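Local coordinates for protein pyruvate formate-lyase 2 (Archaeoglobus fulgidus, PDB 2F3O) that is a glycyl radical enzyme of undetermined reaction, probably a lyase, related to pyruvate formate-lyase and glycerol dehydratase, at residues A[265-270]-A[511-516]; A[631-636]-A[762-767]. One frame throughout, in Å; residues are numbered along the deposited sequence.

Interaction 1 (A[265-270]-A[511-516]); sequences HQENYE and TPLLSL
Glu267 sets its carboxylate against the first turn of helix 512-516 and accepts one backbone N-H on each oxygen. Its OE2 takes the amide N of Leu513 at 2.9 Å and its OE1 the amide N of Leu514, also at 2.9 Å. Both oxygens offer the syn lone pair, and the N-H...O angles are near 160°, so the two bonds are fairly straight and together fix the rotation of the group. The reach comes from an extended chain: CG stands opposite the backbone N (chi1 168°) and the chain stays stretched beyond it. Pro512, which has no N-H to give, lies alongside OE2.

OE1 carries a second donor, ND2 of Asn268, at 3.0 Å. This bond uses the anti lone pair, with the oxygen 27° out of the amide plane, and the same ND2 also reaches Leu264 O. The other end of the amide is turned to apolar groups: OD1 of Asn268 lies 3.3 Å from CG2 of Thr511 and 3.4 Å from CD2 of Leu514, both side chains crossing the amide at a slant. Thr511 is the N-cap residue, but its hydroxyl makes no capping bond. With an alanine in place of Glu267, the buried Leu513 and Leu514 N-H groups would probably lose their carboxylate acceptor, and the Asn268 amide would be held less firmly. NZ of Lys509 bonds to the backbone O of Glu267. The arrangement is that of a buried carboxylate bound two-pronged at a helix N terminus, where the helix dipole would favour its negative charge.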
loop_
_atom_site.group_PDB
_atom_site.type_symbol
_atom_site.label_atom_id
_atom_site.label_comp_id
_atom_site.label_asym_id
_atom_site.label_seq_id
_atom_site.Cartn_x
_atom_site.Cartn_y
_atom_site.Cartn_z
ATOM N N HIS A 265 4.594 19.060 29.775
ATOM C CA HIS A 265 4.203 18.472 31.027
ATOM C C HIS A 265 2.778 18.803 31.446
ATOM O O HIS A 265 2.309 18.345 32.497
ATOM C CB HIS A 265 5.206 18.833 32.104
ATOM C CG HIS A 265 6.418 17.965 32.076
ATOM N ND1 HIS A 265 7.509 18.238 31.275
ATOM C CD2 HIS A 265 6.691 16.799 32.706
ATOM C CE1 HIS A 265 8.413 17.288 31.431
ATOM N NE2 HIS A 265 7.942 16.405 32.296
ATOM N N GLN A 266 2.073 19.569 30.617
ATOM C CA GLN A 266 0.689 19.881 30.916
ATOM C C GLN A 266 -0.186 18.999 30.067
ATOM O O GLN A 266 -1.359 18.821 30.363
ATOM C CB GLN A 266 0.369 21.352 30.661
ATOM C CG GLN A 266 1.355 22.370 31.222
ATOM C CD GLN A 266 1.684 22.138 32.681
ATOM O OE1 GLN A 266 0.804 21.889 33.520
ATOM N NE2 GLN A 266 2.968 22.211 32.997
ATOM N N GLU A 267 0.402 18.437 29.014
ATOM C CA GLU A 267 -0.314 17.535 28.118
ATOM C C GLU A 267 -0.019 16.063 28.444
ATOM O O GLU A 267 -0.916 15.228 28.475
ATOM C CB GLU A 267 0.062 17.838 26.669
ATOM C CG GLU A 267 -0.397 16.793 25.651
ATOM C CD GLU A 267 0.095 17.074 24.239
ATOM O OE1 GLU A 267 1.293 16.850 23.953
ATOM O OE2 GLU A 267 -0.733 17.530 23.421
ATOM N N ASN A 268 1.247 15.755 28.704
ATOM C CA ASN A 268 1.691 14.373 28.860
ATOM C C ASN A 268 2.098 14.106 30.269
ATOM O O ASN A 268 2.668 14.996 30.914
ATOM C CB ASN A 268 2.899 14.123 27.979
ATOM C CG ASN A 268 2.611 14.411 26.555
ATOM O OD1 ASN A 268 2.062 13.568 25.843
ATOM N ND2 ASN A 268 2.950 15.619 26.119
ATOM N N TYR A 269 1.860 12.878 30.729
ATOM C CA TYR A 269 2.141 12.532 32.116
ATOM C C TYR A 269 3.641 12.529 32.443
ATOM O O TYR A 269 4.486 12.478 31.556
ATOM C CB TYR A 269 1.364 11.267 32.560
ATOM C CG TYR A 269 2.087 9.960 32.434
ATOM C CD1 TYR A 269 2.246 9.136 33.540
ATOM C CD2 TYR A 269 2.612 9.541 31.210
ATOM C CE1 TYR A 269 2.914 7.921 33.445
ATOM C CE2 TYR A 269 3.300 8.334 31.100
ATOM C CZ TYR A 269 3.441 7.522 32.226
ATOM O OH TYR A 269 4.126 6.336 32.120
ATOM N N GLU A 270 3.933 12.596 33.738
ATOM C CA GLU A 270 5.232 12.975 34.326
ATOM C C GLU A 270 6.456 12.153 33.975
ATOM O O GLU A 270 7.556 12.527 34.365
ATOM C CB GLU A 270 5.106 12.905 35.840
ATOM C CG GLU A 270 3.668 12.885 36.298
ATOM C CD GLU A 270 3.089 11.485 36.528
ATOM O OE1 GLU A 270 3.840 10.564 36.940
ATOM O OE2 GLU A 270 1.863 11.315 36.301
ATOM N N THR A 511 -2.011 13.083 21.750
ATOM C CA THR A 511 -1.196 14.123 22.356
ATOM C C THR A 511 -0.543 15.029 21.316
ATOM O O THR A 511 0.631 14.855 20.983
ATOM C CB THR A 511 -0.130 13.501 23.262
ATOM O OG1 THR A 511 0.640 12.539 22.527
ATOM C CG2 THR A 511 -0.786 12.811 24.465
ATOM N N PRO A 512 -1.311 15.998 20.793
ATOM C CA PRO A 512 -0.940 16.843 19.657
ATOM C C PRO A 512 0.306 17.703 19.805
ATOM O O PRO A 512 1.025 17.872 18.832
ATOM C CB PRO A 512 -2.151 17.762 19.486
ATOM C CG PRO A 512 -3.252 17.102 20.203
ATOM C CD PRO A 512 -2.659 16.312 21.293
ATOM N N LEU A 513 0.565 18.281 20.968
ATOM C CA LEU A 513 1.791 19.086 21.104
ATOM C C LEU A 513 3.039 18.219 20.963
ATOM O O LEU A 513 3.933 18.556 20.165
ATOM C CB LEU A 513 1.821 19.892 22.407
ATOM C CG LEU A 513 3.079 20.724 22.663
ATOM C CD1 LEU A 513 3.271 21.773 21.598
ATOM C CD2 LEU A 513 3.030 21.366 24.042
ATOM N N LEU A 514 3.053 17.094 21.694
ATOM C CA LEU A 514 4.101 16.094 21.622
ATOM C C LEU A 514 4.293 15.596 20.202
ATOM O O LEU A 514 5.425 15.421 19.750
ATOM C CB LEU A 514 3.774 14.928 22.550
ATOM C CG LEU A 514 4.792 13.783 22.560
ATOM C CD1 LEU A 514 6.150 14.294 22.990
ATOM C CD2 LEU A 514 4.330 12.628 23.426
ATOM N N SER A 515 3.193 15.397 19.487
ATOM C CA SER A 515 3.261 15.054 18.067
ATOM C C SER A 515 4.066 16.035 17.232
ATOM O O SER A 515 4.797 15.615 16.355
ATOM C CB SER A 515 1.867 14.933 17.468
ATOM O OG SER A 515 1.265 13.752 17.922
ATOM N N LEU A 516 3.981 17.330 17.513
ATOM C CA LEU A 516 4.761 18.277 16.726
ATOM C C LEU A 516 6.239 18.046 16.938
ATOM O O LEU A 516 7.062 18.267 16.039
ATOM C CB LEU A 516 4.404 19.714 17.076
ATOM C CG LEU A 516 3.413 20.438 16.159
ATOM C CD1 LEU A 516 2.334 19.503 15.631
ATOM C CD2 LEU A 516 2.787 21.577 16.925
#

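Interaction 2 (A[631-636]-A[762-767]); sequences PMTTNV and RPVQEE
Asn635 and Glu767 bring the two flat polar groups of this contact near each other, the amide of one and the carboxylate of the other, yet they neither stack nor bond: ND2 of Asn635 stays 4.4 Å from OE1 of Glu767. Each is held from elsewhere, ND2 by Leu655 O and OE2 of Glu767 by the hydroxyl of Thr663. The one ring at the contact, that of Pro763, meets its partner through a single atom, CB, which touches CG1 of Val636 at 3.8 Å with the two side chains about perpendicular.

The apolar part of the contact is a small cluster of branched side chains. The two methyls of Val636 divide the work: with chi1 at 177°, CG1 points away from the Val636 backbone N and goes to Pro763, while CG2 meets CG2 of Val764 at 3.8 Å, those two side chains slanting across one another. The same Val764 methyl also lies 4.0 Å from CB of Thr633, the two side chains crossing at about a right angle. The Thr633 methyl packs on both branches of Val764, whereas its hydroxyl bonds to Gln324 O and Ser327 N. With only van der Waals contacts between the segments, this is packing by shape.

A type II' turn from Pro631 to Thr634 leads into helix 634-640. Pro631 O accepts both Thr634 N at 2.9 Å and, in its carbonyl plane, Thr634 OG1 at 2.7 Å, which fixes the bend before the helix. Through Val764 and Pro763, helix 762-770 leans on the start of helix 634-640, with helix 730-738 touching Gln765 and Glu766. From the other segment, Thr634 and Asn635 rest on strand 535-543, Thr634 and Met632 on strand 435-445, and Pro631 on Ala751, next to the predicted radical site Gly752.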
loop_
_atom_site.group_PDB
_atom_site.type_symbol
_atom_site.label_atom_id
_atom_site.label_comp_id
_atom_site.label_asym_id
_atom_site.label_seq_id
_atom_site.Cartn_x
_atom_site.Cartn_y
_atom_site.Cartn_z
ATOM N N PRO A 631 14.754 -2.365 36.466
ATOM C CA PRO A 631 13.682 -2.681 37.381
ATOM C C PRO A 631 12.729 -1.596 37.853
ATOM O O PRO A 631 11.640 -1.953 38.296
ATOM C CB PRO A 631 14.447 -3.177 38.603
ATOM C CG PRO A 631 15.691 -2.398 38.588
ATOM C CD PRO A 631 15.968 -1.952 37.191
ATOM N N MET A 632 13.113 -0.318 37.775
ATOM C CA MET A 632 12.583 0.730 38.684
ATOM C C MET A 632 12.737 0.226 40.111
ATOM O O MET A 632 13.816 -0.218 40.474
ATOM C CB MET A 632 11.136 1.161 38.383
ATOM C CG MET A 632 10.924 1.756 36.987
ATOM S SD MET A 632 12.150 2.977 36.473
ATOM C CE MET A 632 11.854 4.306 37.640
ATOM N N THR A 633 11.687 0.257 40.920
ATOM C CA THR A 633 11.759 -0.520 42.159
ATOM C C THR A 633 10.756 -1.659 42.148
ATOM O O THR A 633 10.339 -2.118 43.204
ATOM C CB THR A 633 11.647 0.315 43.492
ATOM O OG1 THR A 633 10.324 0.820 43.670
ATOM C CG2 THR A 633 12.634 1.466 43.525
ATOM N N THR A 634 10.383 -2.127 40.955
ATOM C CA THR A 634 9.436 -3.238 40.849
ATOM C C THR A 634 10.081 -4.569 41.185
ATOM O O THR A 634 9.377 -5.546 41.384
ATOM C CB THR A 634 8.794 -3.397 39.446
ATOM O OG1 THR A 634 9.763 -3.918 38.528
ATOM C CG2 THR A 634 8.224 -2.085 38.925
ATOM N N ASN A 635 11.412 -4.617 41.238
ATOM C CA ASN A 635 12.084 -5.824 41.705
ATOM C C ASN A 635 11.748 -6.071 43.160
ATOM O O ASN A 635 11.628 -7.228 43.582
ATOM C CB ASN A 635 13.591 -5.760 41.523
ATOM C CG ASN A 635 14.237 -4.775 42.440
ATOM O OD1 ASN A 635 13.780 -3.640 42.564
ATOM N ND2 ASN A 635 15.301 -5.191 43.101
ATOM N N VAL A 636 11.558 -4.979 43.906
ATOM C CA VAL A 636 11.100 -5.052 45.278
ATOM C C VAL A 636 9.612 -5.407 45.306
ATOM O O VAL A 636 9.200 -6.339 46.004
ATOM C CB VAL A 636 11.358 -3.731 46.033
ATOM C CG1 VAL A 636 10.791 -3.791 47.464
ATOM C CG2 VAL A 636 12.847 -3.415 46.037
ATOM N N ARG A 762 11.388 1.680 53.178
ATOM C CA ARG A 762 12.243 0.826 54.043
ATOM C C ARG A 762 12.826 -0.372 53.320
ATOM O O ARG A 762 14.036 -0.571 53.417
ATOM C CB ARG A 762 11.551 0.336 55.331
ATOM C CG ARG A 762 10.748 1.367 56.056
ATOM C CD ARG A 762 11.458 1.901 57.296
ATOM N NE ARG A 762 10.672 2.988 57.892
ATOM C CZ ARG A 762 9.583 2.823 58.652
ATOM N NH1 ARG A 762 9.125 1.603 58.946
ATOM N NH2 ARG A 762 8.948 3.889 59.128
ATOM N N PRO A 763 11.982 -1.171 52.602
ATOM C CA PRO A 763 12.626 -2.238 51.835
ATOM C C PRO A 763 13.674 -1.744 50.829
ATOM O O PRO A 763 14.722 -2.372 50.696
ATOM C CB PRO A 763 11.446 -2.925 51.131
ATOM C CG PRO A 763 10.292 -2.667 52.009
ATOM C CD PRO A 763 10.511 -1.252 52.451
ATOM N N VAL A 764 13.416 -0.615 50.167
ATOM C CA VAL A 764 14.348 -0.125 49.150
ATOM C C VAL A 764 15.618 0.453 49.776
ATOM O O VAL A 764 16.706 0.174 49.290
ATOM C CB VAL A 764 13.677 0.844 48.141
ATOM C CG1 VAL A 764 14.687 1.389 47.145
ATOM C CG2 VAL A 764 12.579 0.125 47.386
ATOM N N GLN A 765 15.477 1.200 50.874
ATOM C CA GLN A 765 16.616 1.722 51.647
ATOM C C GLN A 765 17.558 0.635 52.150
ATOM O O GLN A 765 18.788 0.761 52.047
ATOM C CB GLN A 765 16.124 2.503 52.857
ATOM C CG GLN A 765 15.655 3.902 52.552
ATOM C CD GLN A 765 15.334 4.674 53.801
ATOM O OE1 GLN A 765 15.243 4.106 54.885
ATOM N NE2 GLN A 765 15.158 5.979 53.657
ATOM N N GLU A 766 16.966 -0.437 52.673
ATOM C CA GLU A 766 17.710 -1.551 53.242
ATOM C C GLU A 766 18.521 -2.255 52.176
ATOM O O GLU A 766 19.615 -2.762 52.439
ATOM C CB GLU A 766 16.745 -2.522 53.940
ATOM C CG GLU A 766 17.347 -3.420 55.035
ATOM C CD GLU A 766 18.091 -2.668 56.168
ATOM O OE1 GLU A 766 18.966 -3.313 56.803
ATOM O OE2 GLU A 766 17.816 -1.466 56.436
ATOM N N GLU A 767 17.979 -2.237 50.965
ATOM C CA GLU A 767 18.628 -2.781 49.787
ATOM C C GLU A 767 19.844 -1.977 49.313
ATOM O O GLU A 767 20.874 -2.561 49.016
ATOM C CB GLU A 767 17.608 -2.912 48.665
ATOM C CG GLU A 767 16.829 -4.192 48.712
ATOM C CD GLU A 767 17.417 -5.226 47.790
ATOM O OE1 GLU A 767 17.888 -4.843 46.689
ATOM O OE2 GLU A 767 17.409 -6.418 48.162
#

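In the fold
From the N terminus the chain passes several helices before helix 250-267 leads into interaction 1, which closes a loop of 240 residues at 511-516. That loop holds strands 334-338, 368-373 and 396-400 of one sheet and 435-445 of the other. After strands 535-543 and 624-628, interaction 2 opens at 631-636 and closes at 762-767; its loop adds strands 692-696 and 722-728 to the first sheet and carries predicted radical site Gly752. The loops are in series, neither nesting nor crossing, with centres 30 Å apart on opposite sides of the chain's centre. Interaction 1 ties helix 250-267 to helix 512-516 among helices 39-53, 168-184 and 190-221; interaction 2 joins helices 634-640 and 762-770 beside strands 535-543 and 435-445.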